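Long-range contacts in probable glutamine-binding lipoprotein GlnH (GLNBP) (Mycobacterium tuberculosis H37Rv, PDB 6H2T), which binds glutamate, and as an aspartate-specific solute-binding lipoprotein regulates protein kinase G activity to control glutamate metabolism: residues Ala105-Ala110 with Val119-Ser124; Tyr139-Gln144 with Met231-Tyr236. All blocks are in the same frame, centred on the assembly; numbering follows the deposited sequence.

Contact 1: Ala105-Ala110 with Val119-Ser124; sequences AERVTA and VVKTMS. With GLU (glutamic acid), chain B.
Arg107 reaches from the first turn of helix 107-112 across to the loop 120-124, and almost the whole contact hangs on this one side chain. Its CB meets the methyl end of Met123, with CE at 3.9 Å. Its CG lies 3.8 Å from CG1 of Val119, and the two side chains cross at about a right angle. CD lies against that same CG1 of Val119 and also touches CD of Lys121. The chain bends at chi3 (-72°), which turns the guanidinium toward the bound glutamate. NE is held by the backbone oxygen of Ala104, just before the helix.

NH1 has three acceptors. Arg107 NH1 donates to Lys121 O at 2.9 Å, nearly in line with the carbonyl bond but with a bent N-H. The distance from Arg107 NH1 to OE2 of the glutamate is 2.8 Å, again a hydrogen bond, and a weak one goes to OXT. Arg107 NH2 gives a straighter bond to O of the ligand, 3.1 Å long and 164° at the hydrogen, and a second to Gly170 O. One arginine thus binds both carboxylates of the ligand. This is the ligand cleft of a family 3 solute-binding protein, and the loop after strand 118-119 forms part of its wall.

Thr122 and Ser124 grip the ligand from that loop. Thr122 O takes a hydrogen bond from the amino group of the glutamate, and Thr122 OG1 donates to OE2. Ser124 N donates to OXT of the glutamate at 2.9 Å, while Ser124 OG accepts from the ligand nitrogen. Met123 runs back from the site, its CG anti to the backbone N (chi1 -165°) and the rest extended. Its CE touches both CB of Arg107 and CG2 of Val108.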
loop_
_atom_site.group_PDB
_atom_site.type_symbol
_atom_site.label_atom_id
_atom_site.label_comp_id
_atom_site.label_asym_id
_atom_site.label_seq_id
_atom_site.Cartn_x
_atom_site.Cartn_y
_atom_site.Cartn_z
ATOM N N ALA A 105 9.656 2.732 -3.030
ATOM C CA ALA A 105 10.253 3.437 -4.153
ATOM C C ALA A 105 10.599 2.523 -5.314
ATOM O O ALA A 105 10.918 3.028 -6.396
ATOM C CB ALA A 105 11.519 4.180 -3.701
ATOM N N GLU A 106 10.567 1.206 -5.116
ATOM C CA GLU A 106 10.953 0.247 -6.143
ATOM C C GLU A 106 9.760 -0.450 -6.788
ATOM O O GLU A 106 9.958 -1.296 -7.662
ATOM C CB GLU A 106 11.915 -0.805 -5.553
ATOM C CG GLU A 106 13.220 -0.192 -5.012
ATOM C CD GLU A 106 14.063 -1.145 -4.160
ATOM O OE1 GLU A 106 13.494 -1.970 -3.415
ATOM O OE2 GLU A 106 15.313 -1.032 -4.209
ATOM N N ARG A 107 8.531 -0.118 -6.383
ATOM C CA ARG A 107 7.368 -0.846 -6.883
ATOM C C ARG A 107 7.217 -0.706 -8.397
ATOM O O ARG A 107 7.030 -1.701 -9.108
ATOM C CB ARG A 107 6.103 -0.356 -6.176
ATOM C CG ARG A 107 6.029 -0.772 -4.713
ATOM C CD ARG A 107 4.782 -0.153 -4.075
ATOM N NE ARG A 107 4.963 1.293 -3.909
ATOM C CZ ARG A 107 4.126 2.066 -3.233
ATOM N NH1 ARG A 107 3.027 1.531 -2.693
ATOM N NH2 ARG A 107 4.378 3.365 -3.112
ATOM N N VAL A 108 7.276 0.527 -8.906
ATOM C CA VAL A 108 7.045 0.741 -10.334
ATOM C C VAL A 108 8.163 0.121 -11.163
ATOM O O VAL A 108 7.901 -0.564 -12.158
ATOM C CB VAL A 108 6.884 2.245 -10.624
ATOM C CG1 VAL A 108 6.980 2.534 -12.118
ATOM C CG2 VAL A 108 5.555 2.744 -10.057
ATOM N N THR A 109 9.424 0.320 -10.764
ATOM C CA THR A 109 10.517 -0.194 -11.589
ATOM C C THR A 109 10.503 -1.718 -11.653
ATOM O O THR A 109 10.777 -2.297 -12.709
ATOM C CB THR A 109 11.872 0.315 -11.086
ATOM O OG1 THR A 109 12.094 -0.138 -9.748
ATOM C CG2 THR A 109 11.915 1.821 -11.108
ATOM N N ALA A 110 10.183 -2.384 -10.536
ATOM C CA ALA A 110 10.119 -3.841 -10.540
ATOM C C ALA A 110 9.077 -4.339 -11.530
ATOM O O ALA A 110 9.293 -5.344 -12.221
ATOM C CB ALA A 110 9.798 -4.358 -9.140
ATOM N N VAL A 119 2.669 -6.617 -7.680
ATOM C CA VAL A 119 3.004 -5.914 -6.438
ATOM C C VAL A 119 1.727 -5.825 -5.622
ATOM O O VAL A 119 0.698 -5.347 -6.117
ATOM C CB VAL A 119 3.580 -4.515 -6.711
ATOM C CG1 VAL A 119 3.678 -3.687 -5.403
ATOM C CG2 VAL A 119 4.941 -4.614 -7.391
ATOM N N VAL A 120 1.766 -6.328 -4.390
ATOM C CA VAL A 120 0.692 -6.114 -3.431
ATOM C C VAL A 120 1.366 -5.478 -2.223
ATOM O O VAL A 120 1.889 -6.168 -1.346
ATOM C CB VAL A 120 -0.055 -7.398 -3.062
ATOM C CG1 VAL A 120 -1.363 -7.048 -2.341
ATOM C CG2 VAL A 120 -0.346 -8.252 -4.332
ATOM N N LYS A 121 1.405 -4.142 -2.208
ATOM C CA LYS A 121 2.147 -3.402 -1.190
ATOM C C LYS A 121 1.528 -2.009 -1.092
ATOM O O LYS A 121 2.112 -1.027 -1.567
ATOM C CB LYS A 121 3.640 -3.324 -1.520
ATOM C CG LYS A 121 4.505 -2.917 -0.330
ATOM C CD LYS A 121 5.802 -2.252 -0.784
ATOM C CE LYS A 121 6.659 -1.875 0.412
ATOM N NZ LYS A 121 5.975 -0.877 1.303
ATOM N N THR A 122 0.343 -1.975 -0.470
ATOM C CA THR A 122 -0.481 -0.791 -0.248
ATOM C C THR A 122 -0.389 0.210 -1.393
ATOM O O THR A 122 -0.213 1.407 -1.157
ATOM C CB THR A 122 -0.111 -0.109 1.086
ATOM O OG1 THR A 122 1.284 0.262 1.104
ATOM C CG2 THR A 122 -0.397 -1.045 2.261
ATOM N N MET A 123 -0.545 -0.248 -2.632
ATOM C CA MET A 123 -0.141 0.571 -3.776
ATOM C C MET A 123 -1.312 1.412 -4.269
ATOM O O MET A 123 -2.205 0.919 -4.966
ATOM C CB MET A 123 0.417 -0.301 -4.894
ATOM C CG MET A 123 1.169 0.532 -5.910
ATOM S SD MET A 123 2.095 -0.509 -7.038
ATOM C CE MET A 123 2.879 0.729 -8.066
ATOM N N SER A 124 -1.282 2.705 -3.945
ATOM C CA SER A 124 -2.326 3.613 -4.407
ATOM C C SER A 124 -2.361 3.697 -5.930
ATOM O O SER A 124 -1.324 3.850 -6.590
ATOM C CB SER A 124 -2.117 4.999 -3.806
ATOM O OG SER A 124 -2.354 4.927 -2.410
HETATM N N GLU B . -0.432 4.027 -0.395
HETATM C CA GLU B . 0.476 5.160 -0.629
HETATM C C GLU B . 1.347 4.903 -1.858
HETATM O O GLU B . 2.430 5.475 -2.033
HETATM C CB GLU B . 1.357 5.431 0.610
HETATM C CG GLU B . 1.750 4.200 1.425
HETATM C CD GLU B . 2.667 3.250 0.674
HETATM O OE1 GLU B . 3.841 3.064 1.091
HETATM O OE2 GLU B . 2.201 2.655 -0.315
HETATM O OXT GLU B . 0.947 4.096 -2.703
#

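Contact 2: Tyr139-Gln144 with Met231-Tyr236; sequences YLDANQ and MADQPY. With GLU (glutamic acid), chain B.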
loop_
_atom_site.group_PDB
_atom_site.type_symbol
_atom_site.label_atom_id
_atom_site.label_comp_id
_atom_site.label_asym_id
_atom_site.label_seq_id
_atom_site.Cartn_x
_atom_site.Cartn_y
_atom_site.Cartn_z
ATOM N N TYR A 139 -8.893 -2.892 -4.050
ATOM C CA TYR A 139 -9.160 -3.930 -3.061
ATOM C C TYR A 139 -9.197 -3.403 -1.628
ATOM O O TYR A 139 -9.607 -4.141 -0.723
ATOM C CB TYR A 139 -8.142 -5.089 -3.188
ATOM C CG TYR A 139 -6.729 -4.758 -2.749
ATOM C CD1 TYR A 139 -6.345 -4.894 -1.411
ATOM C CD2 TYR A 139 -5.771 -4.346 -3.670
ATOM C CE1 TYR A 139 -5.039 -4.585 -0.992
ATOM C CE2 TYR A 139 -4.462 -4.046 -3.265
ATOM C CZ TYR A 139 -4.110 -4.159 -1.926
ATOM O OH TYR A 139 -2.819 -3.854 -1.535
ATOM N N LEU A 140 -8.833 -2.141 -1.404
ATOM C CA LEU A 140 -8.985 -1.509 -0.098
ATOM C C LEU A 140 -8.867 -0.014 -0.316
ATOM O O LEU A 140 -8.032 0.423 -1.106
ATOM C CB LEU A 140 -7.906 -1.981 0.897
ATOM C CG LEU A 140 -8.102 -1.565 2.356
ATOM C CD1 LEU A 140 -9.288 -2.289 2.996
ATOM C CD2 LEU A 140 -6.836 -1.878 3.128
ATOM N N ASP A 141 -9.693 0.769 0.373
ATOM C CA ASP A 141 -9.662 2.219 0.209
ATOM C C ASP A 141 -9.231 2.859 1.525
ATOM O O ASP A 141 -9.958 2.784 2.517
ATOM C CB ASP A 141 -11.027 2.743 -0.233
ATOM C CG ASP A 141 -10.986 4.215 -0.579
ATOM O OD1 ASP A 141 -9.972 4.650 -1.171
ATOM O OD2 ASP A 141 -11.956 4.934 -0.257
ATOM N N ALA A 142 -8.068 3.505 1.535
ATOM C CA ALA A 142 -7.553 4.147 2.739
ATOM C C ALA A 142 -7.532 5.665 2.557
ATOM O O ALA A 142 -7.866 6.192 1.496
ATOM C CB ALA A 142 -6.161 3.612 3.073
ATOM N N ASN A 143 -7.146 6.381 3.616
ATOM C CA ASN A 143 -6.999 7.827 3.517
ATOM C C ASN A 143 -5.828 8.289 4.368
ATOM O O ASN A 143 -5.612 7.788 5.473
ATOM C CB ASN A 143 -8.269 8.560 3.939
ATOM C CG ASN A 143 -8.490 9.822 3.129
ATOM O OD1 ASN A 143 -7.740 10.787 3.264
ATOM N ND2 ASN A 143 -9.503 9.810 2.256
ATOM N N GLN A 144 -5.072 9.245 3.837
ATOM C CA GLN A 144 -3.888 9.731 4.527
ATOM C C GLN A 144 -4.276 10.515 5.771
ATOM O O GLN A 144 -5.139 11.390 5.711
ATOM C CB GLN A 144 -3.076 10.624 3.593
ATOM C CG GLN A 144 -1.818 11.130 4.271
ATOM C CD GLN A 144 -0.816 11.653 3.275
ATOM O OE1 GLN A 144 -0.980 11.485 2.071
ATOM N NE2 GLN A 144 0.219 12.323 3.772
ATOM N N MET A 231 -6.692 13.420 4.512
ATOM C CA MET A 231 -5.809 14.299 3.757
ATOM C C MET A 231 -5.712 13.961 2.277
ATOM O O MET A 231 -5.316 14.831 1.492
ATOM C CB MET A 231 -4.396 14.262 4.354
ATOM C CG MET A 231 -4.327 14.847 5.754
ATOM S SD MET A 231 -2.736 14.534 6.518
ATOM C CE MET A 231 -1.664 15.498 5.430
ATOM N N ALA A 232 -6.029 12.727 1.886
ATOM C CA ALA A 232 -5.900 12.292 0.498
ATOM C C ALA A 232 -6.343 10.847 0.364
ATOM O O ALA A 232 -5.853 9.978 1.091
ATOM C CB ALA A 232 -4.458 12.412 -0.007
ATOM N N ASP A 233 -7.246 10.587 -0.575
ATOM C CA ASP A 233 -7.723 9.229 -0.806
ATOM C C ASP A 233 -6.602 8.329 -1.312
ATOM O O ASP A 233 -5.743 8.756 -2.089
ATOM C CB ASP A 233 -8.863 9.241 -1.821
ATOM C CG ASP A 233 -9.402 7.856 -2.099
ATOM O OD1 ASP A 233 -9.822 7.202 -1.123
ATOM O OD2 ASP A 233 -9.413 7.428 -3.277
ATOM N N GLN A 234 -6.624 7.065 -0.882
ATOM C CA GLN A 234 -5.607 6.086 -1.267
ATOM C C GLN A 234 -6.278 4.781 -1.664
ATOM O O GLN A 234 -6.434 3.868 -0.834
ATOM C CB GLN A 234 -4.611 5.844 -0.132
ATOM C CG GLN A 234 -4.076 7.101 0.516
ATOM C CD GLN A 234 -3.130 7.894 -0.379
ATOM O OE1 GLN A 234 -2.412 7.340 -1.226
ATOM N NE2 GLN A 234 -3.110 9.193 -0.177
ATOM N N PRO A 235 -6.669 4.639 -2.926
ATOM C CA PRO A 235 -7.304 3.387 -3.352
ATOM C C PRO A 235 -6.270 2.359 -3.781
ATOM O O PRO A 235 -5.566 2.562 -4.778
ATOM C CB PRO A 235 -8.198 3.830 -4.516
ATOM C CG PRO A 235 -7.455 5.020 -5.121
ATOM C CD PRO A 235 -6.632 5.649 -4.001
ATOM N N TYR A 236 -6.176 1.252 -3.040
ATOM C CA TYR A 236 -5.131 0.259 -3.277
ATOM C C TYR A 236 -5.474 -0.609 -4.473
ATOM O O TYR A 236 -6.587 -1.141 -4.567
ATOM C CB TYR A 236 -4.957 -0.668 -2.078
ATOM C CG TYR A 236 -4.388 -0.041 -0.832
ATOM C CD1 TYR A 236 -3.993 1.296 -0.800
ATOM C CD2 TYR A 236 -4.248 -0.796 0.316
ATOM C CE1 TYR A 236 -3.478 1.859 0.368
ATOM C CE2 TYR A 236 -3.730 -0.248 1.473
ATOM C CZ TYR A 236 -3.348 1.068 1.490
ATOM O OH TYR A 236 -2.827 1.590 2.651
HETATM N N GLU B . -0.432 4.027 -0.395
HETATM C CA GLU B . 0.476 5.160 -0.629
HETATM C C GLU B . 1.347 4.903 -1.858
HETATM O O GLU B . 2.430 5.475 -2.033
HETATM C CB GLU B . 1.357 5.431 0.610
HETATM C CG GLU B . 1.750 4.200 1.425
HETATM C CD GLU B . 2.667 3.250 0.674
HETATM O OE1 GLU B . 3.841 3.064 1.091
HETATM O OE2 GLU B . 2.201 2.655 -0.315
HETATM O OXT GLU B . 0.947 4.096 -2.703
HETATM O O HOH W 1 -10.951 7.718 1.327
HETATM O O HOH W 2 -1.362 11.274 -0.957
#
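Ala232 O is gripped by two donors from opposite faces of its carbonyl plane. Gln144 N lies 2.9 Å from Ala232 O. Gln234 NE2 lies 3.1 Å from Ala232 O, above the plane. A bend at chi2 (-70°) brings that amide back toward its own backbone. A water links Gln234 NE2 to Gln144 OE1. Asn143 OD1 takes the N-H of Ala232, and Gln144 O takes that of Met231.

The strands run antiparallel. Ala142 and Gln234 form a hydrogen-bonded pair, with Ala142 N to Gln234 O at 2.9 Å. On the face of Asp141 and Asp233, Asp141 OD1 lies 2.6 Å from Asp233 OD1, so one of the two acids probably holds a proton and donates it. Another water joins Asn143 ND2 to Asp233 OD1.

Leu140, Ala142, Gln234 and Tyr236 share the other face. Leu140 CD2 and Ala142 CB pack against the Tyr236 ring. At the start of the pairing, Tyr236 CB lies over the Tyr139 ring, a CH-pi contact. Gln234 and Tyr236 line the glutamate pocket. Tyr236 OH bonds Asp210, and Gln234 OE1 bonds Ser124 and Thr172. The strand pair is consistent with the interlobe hinge of a two-lobed solute-binding protein. Helix 211-220 packs on Leu140 and Ala142, helix 172-177 covers Gln144 and Met231, and Tyr139, its OH bonded to Asp79, rests against helix 78-91.

Following the chain, contact 1 comes first. It closes a short loop, in which helix 107-112 is followed by strand 118-119 and the chain returns to the ligand. Contact 2 opens later and spans 86 residues, bringing strand 233-241 back beside strand 140-149. The two loops follow in series and neither encloses nor crosses the other. They still touch in space. Ser124 OG of contact 1 probably bonds Gln234 OE1 of contact 2, at 2.7 Å, and CB of Thr122 packs on CZ of Tyr236. Both contacts reach the bound glutamate, so they join helix 107-112 and the loop after strand 118-119 to the later strands around one pocket.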